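Local atomic coordinates of extracellular protein containing a SCP domain (Bacillus anthracis, PDB entry 4IFA), a protein that is of unknown function but carries a CAP/SCP domain and is probably secreted, having been considered as a vaccine candidate and linked to virulence. Residues Gln222-Leu227 against Val325-Lys330; Ala247-Gly252 against Gly280-Gln285; Ile251-Asp256 against Glu289-Gln294; Lys255-Asn260 against Phe331-Phe336. One frame throughout, in Å; residues are numbered along the deposited sequence. Where two conformers were deposited one is given.

Interaction 1 of 4, residues Gln222-Leu227 against Val325-Lys330; sequences QQIFDL and VGVYDK
Within the helical turn that lays Ile224 against Val325, Asp226 OD2 gathers three polar partners: a hydrogen bond from Asn85 ND2, a weak one from Gln222 NE2 one turn back on the helix, and a long, weak ion pair with Arg71 NH2. Gln223 likewise pairs its amide with Gln93 and Glu73, so this part of helix 210-234 is tied to the CAP-associated N-terminal region. Toward the strand, by contrast, the contact is purely apolar and no hydrogen bond crosses it. Helix and strand axes approach to 8.4 Å and run nearly antiparallel, at 146°. Ile224 CG2 sits 3.9 Å from Val325 CG2, and at much the same distance from its CG1, so one methyl rests across both tips of the valine. The isoleucine's other branch runs along the strand: CD1 reaches Val325 CG1 at 4.0 Å and continues to Val327 CG2 at 4.3 Å. The setting is the three-layer alpha-beta-alpha sandwich of CAP/SCP domains, in which Val325 and Val327 face helix 210-234 while Gly326 backs onto Ile251 of helix 244-260. Because Val325 CG1 is anti to the backbone N (chi1 -173°), its CG2 lies beside that nitrogen, and it is this branch that meets Phe225 CB at 4.2 Å. The phenyl ring itself leads away from the strand and packs edge-to-face with Trp242. Val327 continues along the same helix, packing on Met221 and beside Glu217.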
loop_
_atom_site.group_PDB
_atom_site.type_symbol
_atom_site.label_atom_id
_atom_site.label_comp_id
_atom_site.label_asym_id
_atom_site.label_seq_id
_atom_site.Cartn_x
_atom_site.Cartn_y
_atom_site.Cartn_z
ATOM N N GLN A 222 1.002 -4.044 -9.431
ATOM C CA GLN A 222 1.185 -2.696 -9.980
ATOM C C GLN A 222 1.183 -1.637 -8.880
ATOM O O GLN A 222 1.952 -0.693 -8.920
ATOM C CB GLN A 222 0.139 -2.363 -11.040
ATOM C CG GLN A 222 0.416 -1.012 -11.669
ATOM C CD GLN A 222 1.675 -0.980 -12.493
ATOM O OE1 GLN A 222 2.024 -1.961 -13.154
ATOM N NE2 GLN A 222 2.349 0.160 -12.487
ATOM N N GLN A 223 0.345 -1.795 -7.877
ATOM C CA GLN A 223 0.350 -0.828 -6.745
ATOM C C GLN A 223 1.715 -0.852 -6.056
ATOM O O GLN A 223 2.288 0.199 -5.772
ATOM C CB GLN A 223 -0.767 -1.097 -5.750
ATOM C CG GLN A 223 -2.148 -0.903 -6.346
ATOM C CD GLN A 223 -3.221 -1.284 -5.413
ATOM O OE1 GLN A 223 -3.087 -1.299 -4.202
ATOM N NE2 GLN A 223 -4.384 -1.547 -5.998
ATOM N N ILE A 224 2.255 -2.038 -5.776
ATOM C CA ILE A 224 3.571 -2.085 -5.154
ATOM C C ILE A 224 4.583 -1.381 -6.051
ATOM O O ILE A 224 5.479 -0.673 -5.553
ATOM C CB ILE A 224 4.009 -3.545 -4.829
ATOM C CG1 ILE A 224 3.200 -4.069 -3.649
ATOM C CG2 ILE A 224 5.536 -3.616 -4.540
ATOM C CD1 ILE A 224 3.323 -5.610 -3.439
ATOM N N PHE A 225 4.564 -1.649 -7.343
ATOM C CA PHE A 225 5.479 -0.980 -8.267
ATOM C C PHE A 225 5.421 0.541 -8.212
ATOM O O PHE A 225 6.431 1.213 -7.967
ATOM C CB PHE A 225 5.277 -1.499 -9.687
ATOM C CG PHE A 225 6.078 -0.781 -10.708
ATOM C CD1 PHE A 225 7.446 -1.063 -10.895
ATOM C CD2 PHE A 225 5.509 0.198 -11.495
ATOM C CE1 PHE A 225 8.197 -0.371 -11.846
ATOM C CE2 PHE A 225 6.269 0.881 -12.442
ATOM C CZ PHE A 225 7.608 0.585 -12.619
ATOM N N ASP A 226 4.240 1.087 -8.397
ATOM C CA ASP A 226 4.099 2.541 -8.378
ATOM C C ASP A 226 4.472 3.138 -7.019
ATOM O O ASP A 226 5.117 4.193 -6.956
ATOM C CB ASP A 226 2.664 2.939 -8.709
ATOM C CG ASP A 226 2.310 2.760 -10.145
ATOM O OD1 ASP A 226 3.190 2.824 -11.020
ATOM O OD2 ASP A 226 1.086 2.604 -10.455
ATOM N N LEU A 227 4.061 2.487 -5.927
ATOM C CA LEU A 227 4.311 3.029 -4.607
ATOM C C LEU A 227 5.793 2.900 -4.258
ATOM O O LEU A 227 6.302 3.679 -3.468
ATOM C CB LEU A 227 3.376 2.345 -3.592
ATOM C CG LEU A 227 1.894 2.609 -3.798
ATOM C CD1 LEU A 227 1.075 1.669 -2.874
ATOM C CD2 LEU A 227 1.617 4.080 -3.483
ATOM N N VAL A 325 7.414 -7.253 -9.846
ATOM C CA VAL A 325 6.698 -7.619 -8.621
ATOM C C VAL A 325 5.804 -8.785 -8.976
ATOM O O VAL A 325 5.118 -8.746 -9.976
ATOM C CB VAL A 325 5.815 -6.449 -8.078
ATOM C CG1 VAL A 325 5.236 -6.824 -6.739
ATOM C CG2 VAL A 325 6.615 -5.110 -7.950
ATOM N N GLY A 326 5.782 -9.789 -8.105
ATOM C CA GLY A 326 4.929 -10.972 -8.297
ATOM C C GLY A 326 4.191 -11.291 -7.016
ATOM O O GLY A 326 4.803 -11.427 -5.961
ATOM N N VAL A 327 2.886 -11.463 -7.120
ATOM C CA VAL A 327 1.994 -11.715 -5.984
ATOM C C VAL A 327 1.169 -12.953 -6.282
ATOM O O VAL A 327 0.728 -13.151 -7.412
ATOM C CB VAL A 327 1.075 -10.490 -5.717
ATOM C CG1 VAL A 327 0.074 -10.784 -4.613
ATOM C CG2 VAL A 327 1.931 -9.209 -5.434
ATOM N N TYR A 328 1.032 -13.818 -5.270
ATOM C CA TYR A 328 0.223 -15.024 -5.350
ATOM C C TYR A 328 -0.492 -15.133 -4.008
ATOM O O TYR A 328 0.147 -15.297 -2.970
ATOM C CB TYR A 328 1.074 -16.264 -5.627
ATOM C CG TYR A 328 0.272 -17.486 -5.939
ATOM C CD1 TYR A 328 -0.223 -17.667 -7.211
ATOM C CD2 TYR A 328 -0.013 -18.416 -4.962
ATOM C CE1 TYR A 328 -0.986 -18.818 -7.534
ATOM C CE2 TYR A 328 -0.751 -19.554 -5.264
ATOM C CZ TYR A 328 -1.234 -19.734 -6.552
ATOM O OH TYR A 328 -1.997 -20.867 -6.867
ATOM N N ASP A 329 -1.813 -14.971 -4.028
ATOM C CA ASP A 329 -2.613 -14.848 -2.811
ATOM C C ASP A 329 -1.958 -13.753 -1.941
ATOM O O ASP A 329 -1.756 -12.652 -2.439
ATOM C CB ASP A 329 -2.805 -16.207 -2.111
ATOM C CG ASP A 329 -4.028 -16.238 -1.153
ATOM O OD1 ASP A 329 -4.672 -15.190 -0.862
ATOM O OD2 ASP A 329 -4.401 -17.365 -0.751
ATOM N N LYS A 330 -1.622 -14.035 -0.690
ATOM C CA LYS A 330 -0.977 -13.026 0.152
ATOM C C LYS A 330 0.514 -13.233 0.312
ATOM O O LYS A 330 1.062 -12.962 1.361
ATOM C CB LYS A 330 -1.716 -12.877 1.508
ATOM C CG LYS A 330 -3.170 -12.378 1.304
ATOM C CD LYS A 330 -3.837 -12.112 2.623
ATOM C CE LYS A 330 -5.273 -11.687 2.414
ATOM N NZ LYS A 330 -6.029 -11.688 3.708
#

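Interaction 2 of 4, residues Ala247-Gly252 against Gly280-Gln285; sequences ADVAIG and GKVGFQ
A single methyl carries most of this contact: Val249 CG2 lies 3.7 Å from Gly280 CA. With no side chain on the glycine, the helix can press directly on its backbone, and the CA atoms of Val249 and Gly280 come within 5.9 Å. The same methyl has a looser neighbour in Val282 CG2, at 4.4 Å. The first torsion of Val249 explains the choice of branch, since CG1 takes the place anti to the backbone N (chi1 168°) and is turned to Asn335 on strand 331-338, leaving CG2 for the loop. What sets Gly280 and Val282 on their side is a Schellman motif ending helix 273-279. Lys281, with a positive phi of 69°, is its C-prime residue; the helix is closed there, Val282 N bonding to Leu277 O and Lys281 N to Gln278 O. Helix 273-279 packs beside helix 244-260 on one face of the CAP/SCP sandwich, where Val249 also touches its Arg276 and Leu277. Further out, Val282 leans on Gln245, Thr246 and Leu277, the last of which is also covered by Phe284. Beyond that ring Gln285 pairs its backbone with Arg338, and its OE1 accepts a hydrogen bond from Arg338 NE, bringing the loop to the sheet edge.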
loop_
_atom_site.group_PDB
_atom_site.type_symbol
_atom_site.label_atom_id
_atom_site.label_comp_id
_atom_site.label_asym_id
_atom_site.label_seq_id
_atom_site.Cartn_x
_atom_site.Cartn_y
_atom_site.Cartn_z
ATOM N N ALA A 247 9.036 -9.927 -13.281
ATOM C CA ALA A 247 7.786 -10.071 -12.577
ATOM C C ALA A 247 7.282 -11.517 -12.643
ATOM O O ALA A 247 6.808 -12.068 -11.623
ATOM C CB ALA A 247 6.755 -9.109 -13.098
ATOM N N ASP A 248 7.397 -12.149 -13.820
ATOM C CA ASP A 248 6.997 -13.564 -13.963
ATOM C C ASP A 248 7.805 -14.474 -13.038
ATOM O O ASP A 248 7.253 -15.420 -12.424
ATOM C CB ASP A 248 7.164 -14.009 -15.418
ATOM C CG ASP A 248 6.242 -13.292 -16.371
ATOM O OD1 ASP A 248 5.216 -12.737 -15.944
ATOM O OD2 ASP A 248 6.544 -13.324 -17.578
ATOM N N VAL A 249 9.101 -14.194 -12.904
ATOM C CA VAL A 249 9.955 -14.940 -11.955
ATOM C C VAL A 249 9.467 -14.737 -10.519
ATOM O O VAL A 249 9.314 -15.711 -9.773
ATOM C CB VAL A 249 11.432 -14.571 -12.093
ATOM C CG1 VAL A 249 12.260 -15.111 -10.949
ATOM C CG2 VAL A 249 11.976 -15.049 -13.476
ATOM N N ALA A 250 9.180 -13.493 -10.148
ATOM C CA ALA A 250 8.684 -13.171 -8.819
ATOM C C ALA A 250 7.350 -13.877 -8.502
ATOM O O ALA A 250 7.172 -14.365 -7.391
ATOM C CB ALA A 250 8.555 -11.683 -8.672
ATOM N N ILE A 251 6.429 -13.932 -9.464
ATOM C CA ILE A 251 5.156 -14.635 -9.284
ATOM C C ILE A 251 5.415 -16.119 -8.978
ATOM O O ILE A 251 4.813 -16.712 -8.081
ATOM C CB ILE A 251 4.277 -14.561 -10.513
ATOM C CG1 ILE A 251 3.786 -13.138 -10.787
ATOM C CG2 ILE A 251 3.058 -15.473 -10.381
ATOM C CD1 ILE A 251 3.034 -13.004 -12.113
ATOM N N GLY A 252 6.326 -16.717 -9.743
ATOM C CA GLY A 252 6.683 -18.120 -9.503
ATOM C C GLY A 252 7.219 -18.376 -8.103
ATOM O O GLY A 252 6.919 -19.394 -7.480
ATOM N N GLY A 280 14.115 -17.873 -15.814
ATOM C CA GLY A 280 13.119 -17.009 -16.455
ATOM C C GLY A 280 13.680 -16.166 -17.590
ATOM O O GLY A 280 12.992 -15.290 -18.092
ATOM N N LYS A 281 14.918 -16.444 -17.975
ATOM C CA LYS A 281 15.623 -15.769 -19.073
ATOM C C LYS A 281 15.981 -14.308 -18.791
ATOM O O LYS A 281 16.165 -13.508 -19.727
ATOM C CB LYS A 281 14.851 -15.896 -20.404
ATOM C CG LYS A 281 14.445 -17.315 -20.789
ATOM C CD LYS A 281 15.643 -18.268 -20.866
ATOM C CE LYS A 281 15.334 -19.569 -21.638
ATOM N NZ LYS A 281 14.224 -20.376 -21.034
ATOM N N VAL A 282 16.136 -13.971 -17.516
ATOM C CA VAL A 282 16.502 -12.612 -17.128
ATOM C C VAL A 282 18.010 -12.480 -16.911
ATOM O O VAL A 282 18.567 -13.061 -15.972
ATOM C CB VAL A 282 15.793 -12.193 -15.822
ATOM C CG1 VAL A 282 16.135 -10.744 -15.462
ATOM C CG2 VAL A 282 14.303 -12.359 -15.985
ATOM N N GLY A 283 18.652 -11.658 -17.735
ATOM C CA GLY A 283 20.062 -11.344 -17.558
ATOM C C GLY A 283 20.139 -10.123 -16.665
ATOM O O GLY A 283 19.262 -9.271 -16.708
ATOM N N PHE A 284 21.152 -10.044 -15.822
ATOM C CA PHE A 284 21.256 -8.907 -14.924
ATOM C C PHE A 284 22.696 -8.741 -14.448
ATOM O O PHE A 284 23.453 -9.709 -14.381
ATOM C CB PHE A 284 20.270 -9.113 -13.738
ATOM C CG PHE A 284 20.504 -10.385 -12.987
ATOM C CD1 PHE A 284 21.310 -10.401 -11.875
ATOM C CD2 PHE A 284 19.950 -11.584 -13.429
ATOM C CE1 PHE A 284 21.542 -11.570 -11.182
ATOM C CE2 PHE A 284 20.193 -12.765 -12.749
ATOM C CZ PHE A 284 21.004 -12.749 -11.623
ATOM N N GLN A 285 23.044 -7.495 -14.119
ATOM C CA GLN A 285 24.327 -7.141 -13.544
ATOM C C GLN A 285 24.270 -7.324 -12.046
ATOM O O GLN A 285 25.266 -7.616 -11.413
ATOM C CB GLN A 285 24.623 -5.667 -13.852
ATOM C CG GLN A 285 24.851 -5.403 -15.326
ATOM C CD GLN A 285 25.037 -3.938 -15.617
ATOM O OE1 GLN A 285 25.454 -3.177 -14.745
ATOM N NE2 GLN A 285 24.845 -3.557 -16.874
#

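Interaction 3 of 4, residues Ile251-Asp256 against Glu289-Gln294; sequences IGHSKD and ENIAAQ
Glu289 opens the strand segment by holding its carboxylate against the ring of His253. Its OE2 comes 3.6 Å from His253 CD2, approaching the ring obliquely, while the carboxylate and imidazole planes stay within 13° of parallel. No hydrogen bond joins the two. Glu289 is held instead by His265 ND1 at OE1 and by a salt bridge from Arg276 NH2 at OE2; His253 NE2 donates to Ser264 O, which fixes the turn of the ring. With CG anti to the backbone N (chi1 172°), the glutamate chain extends from the strand toward helix 244-260. Asn290 points to the opposite side of the sheet, where its ND2 donates to Gln334 OE1. At Ile291 the strand faces the helix again: CG2 lies in the plane of the imidazole, at its edge, 3.9 Å from His253 CD2. The carbonyl of Ile291 accepts a hydrogen bond from Trp305 NE1. Ala292 packs on helix 298-306, and Ala293 touches Phe331 and Phe263. The Glu289-His265 pair, with Glu289 followed by Asn290, is consistent with the histidine-glutamate pair of the central cavity in CAP/SCP proteins; His253, against the glutamate but not bonded to it, would then be a second-shell neighbour.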
loop_
_atom_site.group_PDB
_atom_site.type_symbol
_atom_site.label_atom_id
_atom_site.label_comp_id
_atom_site.label_asym_id
_atom_site.label_seq_id
_atom_site.Cartn_x
_atom_site.Cartn_y
_atom_site.Cartn_z
ATOM N N ILE A 251 6.429 -13.932 -9.464
ATOM C CA ILE A 251 5.156 -14.635 -9.284
ATOM C C ILE A 251 5.415 -16.119 -8.978
ATOM O O ILE A 251 4.813 -16.712 -8.081
ATOM C CB ILE A 251 4.277 -14.561 -10.513
ATOM C CG1 ILE A 251 3.786 -13.138 -10.787
ATOM C CG2 ILE A 251 3.058 -15.473 -10.381
ATOM C CD1 ILE A 251 3.034 -13.004 -12.113
ATOM N N GLY A 252 6.326 -16.717 -9.743
ATOM C CA GLY A 252 6.683 -18.120 -9.503
ATOM C C GLY A 252 7.219 -18.376 -8.103
ATOM O O GLY A 252 6.919 -19.394 -7.480
ATOM N N HIS A 253 8.008 -17.448 -7.581
ATOM C CA HIS A 253 8.536 -17.591 -6.226
ATOM C C HIS A 253 7.433 -17.479 -5.183
ATOM O O HIS A 253 7.387 -18.252 -4.209
ATOM C CB HIS A 253 9.683 -16.631 -5.981
ATOM C CG HIS A 253 10.406 -16.910 -4.714
ATOM N ND1 HIS A 253 10.975 -18.137 -4.450
ATOM C CD2 HIS A 253 10.570 -16.172 -3.595
ATOM C CE1 HIS A 253 11.502 -18.118 -3.244
ATOM N NE2 HIS A 253 11.285 -16.939 -2.707
ATOM N N SER A 254 6.573 -16.478 -5.339
ATOM C CA SER A 254 5.453 -16.324 -4.413
ATOM C C SER A 254 4.582 -17.591 -4.364
ATOM O O SER A 254 4.175 -18.057 -3.289
ATOM C CB SER A 254 4.604 -15.128 -4.838
ATOM O OG SER A 254 5.305 -13.913 -4.546
ATOM N N LYS A 255 4.321 -18.170 -5.540
ATOM C CA LYS A 255 3.519 -19.391 -5.646
ATOM C C LYS A 255 4.231 -20.581 -4.992
ATOM O O LYS A 255 3.604 -21.385 -4.291
ATOM C CB LYS A 255 3.198 -19.690 -7.107
ATOM C CG LYS A 255 2.398 -20.974 -7.335
ATOM C CD LYS A 255 1.950 -21.052 -8.769
ATOM C CE LYS A 255 1.574 -22.472 -9.196
ATOM N NZ LYS A 255 0.642 -23.181 -8.340
ATOM N N ASP A 256 5.536 -20.688 -5.206
ATOM C CA ASP A 256 6.334 -21.784 -4.617
ATOM C C ASP A 256 6.283 -21.715 -3.084
ATOM O O ASP A 256 6.062 -22.714 -2.395
ATOM C CB ASP A 256 7.755 -21.682 -5.157
ATOM C CG ASP A 256 8.668 -22.780 -4.674
ATOM O OD1 ASP A 256 8.184 -23.920 -4.463
ATOM O OD2 ASP A 256 9.884 -22.509 -4.549
ATOM N N GLU A 289 16.046 -9.075 -3.658
ATOM C CA GLU A 289 14.680 -9.544 -3.432
ATOM C C GLU A 289 14.126 -9.142 -2.083
ATOM O O GLU A 289 14.820 -9.258 -1.089
ATOM C CB GLU A 289 14.642 -11.067 -3.503
ATOM C CG GLU A 289 13.321 -11.739 -3.107
ATOM C CD GLU A 289 13.365 -13.219 -3.425
ATOM O OE1 GLU A 289 13.885 -14.002 -2.589
ATOM O OE2 GLU A 289 12.909 -13.571 -4.524
ATOM N N ASN A 290 12.852 -8.722 -2.080
ATOM C CA ASN A 290 12.099 -8.569 -0.850
ATOM C C ASN A 290 10.901 -9.521 -0.932
ATOM O O ASN A 290 10.210 -9.549 -1.934
ATOM C CB ASN A 290 11.557 -7.141 -0.636
ATOM C CG ASN A 290 12.620 -6.155 -0.283
ATOM O OD1 ASN A 290 13.675 -6.515 0.240
ATOM N ND2 ASN A 290 12.332 -4.856 -0.503
ATOM N N ILE A 291 10.645 -10.234 0.157
ATOM C CA ILE A 291 9.509 -11.139 0.283
ATOM C C ILE A 291 8.668 -10.770 1.505
ATOM O O ILE A 291 9.165 -10.242 2.500
ATOM C CB ILE A 291 9.917 -12.663 0.318
ATOM C CG1 ILE A 291 11.033 -12.906 1.319
ATOM C CG2 ILE A 291 10.310 -13.126 -1.099
ATOM C CD1 ILE A 291 11.379 -14.423 1.489
ATOM N N ALA A 292 7.356 -11.005 1.381
ATOM C CA ALA A 292 6.395 -10.770 2.454
ATOM C C ALA A 292 5.258 -11.751 2.344
ATOM O O ALA A 292 4.912 -12.202 1.258
ATOM C CB ALA A 292 5.811 -9.359 2.333
ATOM N N ALA A 293 4.676 -12.088 3.481
ATOM C CA ALA A 293 3.516 -12.968 3.503
ATOM C C ALA A 293 2.495 -12.548 4.556
ATOM O O ALA A 293 2.827 -12.189 5.674
ATOM C CB ALA A 293 3.933 -14.429 3.777
ATOM N N GLN A 294 1.232 -12.641 4.153
ATOM C CA GLN A 294 0.056 -12.473 5.020
ATOM C C GLN A 294 -0.457 -11.067 5.258
ATOM O O GLN A 294 -1.542 -10.893 5.810
ATOM C CB GLN A 294 0.164 -13.254 6.346
ATOM C CG GLN A 294 0.519 -14.750 6.143
ATOM C CD GLN A 294 -0.440 -15.458 5.194
ATOM O OE1 GLN A 294 -1.626 -15.124 5.136
ATOM N NE2 GLN A 294 0.053 -16.476 4.494
#

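Interaction 4 of 4, residues Lys255-Asn260 against Phe331-Phe336; sequences KDMKDN and FYTQNF
Helix 255-260 runs almost antiparallel to strand 331-336, at 150° with the axes 8.6 Å apart, and the backbones draw nearest where the CA atoms of Lys258 and Phe331 are 6.9 Å apart. The aromatic ring of Phe331 is the main meeting place. Lys258 covers one face in a CH-pi contact, its CB standing 4.1 Å from the ring centroid and 23° off the normal. The lysine chain then bends at chi2 (79°) around the ring, which brings CD to 3.5 Å from Phe331 CE2 and sends the amine on to a salt bridge with Asp329 OD2. Asp329 sits in the tight turn of the beta hairpin formed by strands 322-328 and 331-338, the central pair of the CAP/SCP sheet, so Lys258 ties this part of the helix to that turn. Selenomethionine Met257 approaches the ring obliquely, with CB 3.7 Å from Phe331 CD1, and its chain folds back at chi3 to put CE 3.5 Å from Thr333 OG1. That hydroxyl is engaged with Ser254 OG, one turn earlier on the helix. Met257 also packs on Ile291 and Phe263. On the far side of the helix, Lys255 NZ makes a salt bridge of 2.9 Å with Asp259 OD2, using the syn lone pair. Asn260 ND2 donates to Asp256 OD1 at 2.7 Å, nearly along the C-O axis.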
loop_
_atom_site.group_PDB
_atom_site.type_symbol
_atom_site.label_atom_id
_atom_site.label_comp_id
_atom_site.label_asym_id
_atom_site.label_seq_id
_atom_site.Cartn_x
_atom_site.Cartn_y
_atom_site.Cartn_z
ATOM N N LYS A 255 4.321 -18.170 -5.540
ATOM C CA LYS A 255 3.519 -19.391 -5.646
ATOM C C LYS A 255 4.231 -20.581 -4.992
ATOM O O LYS A 255 3.604 -21.385 -4.291
ATOM C CB LYS A 255 3.198 -19.690 -7.107
ATOM C CG LYS A 255 2.398 -20.974 -7.335
ATOM C CD LYS A 255 1.950 -21.052 -8.769
ATOM C CE LYS A 255 1.574 -22.472 -9.196
ATOM N NZ LYS A 255 0.642 -23.181 -8.340
ATOM N N ASP A 256 5.536 -20.688 -5.206
ATOM C CA ASP A 256 6.334 -21.784 -4.617
ATOM C C ASP A 256 6.283 -21.715 -3.084
ATOM O O ASP A 256 6.062 -22.714 -2.395
ATOM C CB ASP A 256 7.755 -21.682 -5.157
ATOM C CG ASP A 256 8.668 -22.780 -4.674
ATOM O OD1 ASP A 256 8.184 -23.920 -4.463
ATOM O OD2 ASP A 256 9.884 -22.509 -4.549
HETATM N N MSE A 257 6.432 -20.513 -2.533
HETATM C CA MSE A 257 6.353 -20.341 -1.064
HETATM C C MSE A 257 5.004 -20.750 -0.489
HETATM O O MSE A 257 4.934 -21.428 0.534
HETATM C CB MSE A 257 6.679 -18.900 -0.665
HETATM C CG MSE A 257 8.143 -18.529 -0.852
HETATM SE SE MSE A 257 8.588 -16.771 -0.110
HETATM C CE MSE A 257 7.606 -15.705 -1.376
ATOM N N LYS A 258 3.940 -20.347 -1.163
ATOM C CA LYS A 258 2.574 -20.665 -0.722
ATOM C C LYS A 258 2.346 -22.160 -0.823
ATOM O O LYS A 258 1.922 -22.820 0.143
ATOM C CB LYS A 258 1.579 -19.938 -1.635
ATOM C CG LYS A 258 0.067 -20.297 -1.520
ATOM C CD LYS A 258 -0.601 -19.676 -0.379
ATOM C CE LYS A 258 -2.073 -20.120 -0.225
ATOM N NZ LYS A 258 -2.907 -19.668 -1.375
ATOM N N ASP A 259 2.656 -22.716 -1.987
ATOM C CA ASP A 259 2.383 -24.147 -2.239
ATOM C C ASP A 259 3.212 -25.097 -1.361
ATOM O O ASP A 259 2.698 -26.115 -0.862
ATOM C CB ASP A 259 2.678 -24.494 -3.693
ATOM C CG ASP A 259 1.643 -23.949 -4.692
ATOM O OD1 ASP A 259 0.585 -23.438 -4.291
ATOM O OD2 ASP A 259 1.932 -24.097 -5.920
ATOM N N ASN A 260 4.477 -24.753 -1.137
ATOM C CA ASN A 260 5.404 -25.606 -0.401
ATOM C C ASN A 260 5.714 -25.205 1.025
ATOM O O ASN A 260 6.645 -25.724 1.645
ATOM C CB ASN A 260 6.647 -25.806 -1.304
ATOM C CG ASN A 260 6.297 -26.587 -2.555
ATOM O OD1 ASN A 260 5.761 -27.685 -2.470
ATOM N ND2 ASN A 260 6.531 -25.984 -3.728
ATOM N N PHE A 331 1.174 -13.705 -0.765
ATOM C CA PHE A 331 2.623 -13.814 -0.829
ATOM C C PHE A 331 3.050 -12.784 -1.868
ATOM O O PHE A 331 2.581 -12.811 -3.010
ATOM C CB PHE A 331 3.067 -15.255 -1.203
ATOM C CG PHE A 331 2.937 -16.235 -0.076
ATOM C CD1 PHE A 331 4.056 -16.644 0.655
ATOM C CD2 PHE A 331 1.683 -16.663 0.330
ATOM C CE1 PHE A 331 3.908 -17.481 1.727
ATOM C CE2 PHE A 331 1.546 -17.530 1.399
ATOM C CZ PHE A 331 2.670 -17.901 2.088
ATOM N N TYR A 332 3.938 -11.899 -1.448
ATOM C CA TYR A 332 4.386 -10.755 -2.227
ATOM C C TYR A 332 5.880 -10.767 -2.392
ATOM O O TYR A 332 6.628 -10.898 -1.410
ATOM C CB TYR A 332 4.033 -9.451 -1.463
ATOM C CG TYR A 332 2.596 -9.357 -0.960
ATOM C CD1 TYR A 332 1.607 -8.719 -1.714
ATOM C CD2 TYR A 332 2.236 -9.864 0.274
ATOM C CE1 TYR A 332 0.321 -8.599 -1.269
ATOM C CE2 TYR A 332 0.911 -9.757 0.726
ATOM C CZ TYR A 332 -0.034 -9.121 -0.039
ATOM O OH TYR A 332 -1.339 -9.019 0.395
ATOM N N THR A 333 6.344 -10.686 -3.652
ATOM C CA THR A 333 7.763 -10.698 -3.952
ATOM C C THR A 333 8.158 -9.567 -4.883
ATOM O O THR A 333 7.573 -9.404 -5.946
ATOM C CB THR A 333 8.155 -12.037 -4.645
ATOM O OG1 THR A 333 7.880 -13.141 -3.771
ATOM C CG2 THR A 333 9.622 -12.106 -5.030
ATOM N N GLN A 334 9.169 -8.809 -4.467
ATOM C CA GLN A 334 9.843 -7.840 -5.333
ATOM C C GLN A 334 11.151 -8.449 -5.777
ATOM O O GLN A 334 11.947 -8.891 -4.928
ATOM C CB GLN A 334 10.184 -6.553 -4.581
ATOM C CG GLN A 334 9.018 -5.667 -4.223
ATOM C CD GLN A 334 9.435 -4.453 -3.406
ATOM O OE1 GLN A 334 10.224 -4.558 -2.463
ATOM N NE2 GLN A 334 8.919 -3.266 -3.777
ATOM N N ASN A 335 11.418 -8.404 -7.085
ATOM C CA ASN A 335 12.727 -8.751 -7.625
ATOM C C ASN A 335 13.262 -7.505 -8.338
ATOM O O ASN A 335 12.708 -7.012 -9.325
ATOM C CB ASN A 335 12.714 -9.988 -8.526
ATOM C CG ASN A 335 12.591 -11.296 -7.760
ATOM O OD1 ASN A 335 12.619 -11.350 -6.489
ATOM N ND2 ASN A 335 12.441 -12.371 -8.514
ATOM N N PHE A 336 14.360 -6.979 -7.798
ATOM C CA PHE A 336 15.028 -5.793 -8.300
ATOM C C PHE A 336 16.184 -6.252 -9.174
ATOM O O PHE A 336 16.872 -7.225 -8.847
ATOM C CB PHE A 336 15.636 -4.977 -7.131
ATOM C CG PHE A 336 14.650 -4.431 -6.138
ATOM C CD1 PHE A 336 14.192 -3.133 -6.271
ATOM C CD2 PHE A 336 14.213 -5.196 -5.068
ATOM C CE1 PHE A 336 13.300 -2.608 -5.365
ATOM C CE2 PHE A 336 13.293 -4.691 -4.166
ATOM C CZ PHE A 336 12.848 -3.388 -4.323
#

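Overall arrangement
Helix 210-234 comes first, and its segment 222-227 waits almost a hundred residues for 325-330, where interaction 1 closes the longest loop. Helix 244-260 then starts the other three contacts in succession. Interaction 2 closes earliest, at the loop 280-285, and interaction 3 follows at strand 286-293; both loops fall wholly within that of interaction 1. Interaction 4 ends last, at 331-336, and so crosses both interaction 1 and interaction 2. Spatially, interactions 3 and 4 nearly coincide, their centres about 2 Å apart, on neighbouring strands. Interaction 1 covers the sheet's opposite face, so both helical layers are joined to it, and Ser254 OG reaches Gly326 O on the strand of interaction 1.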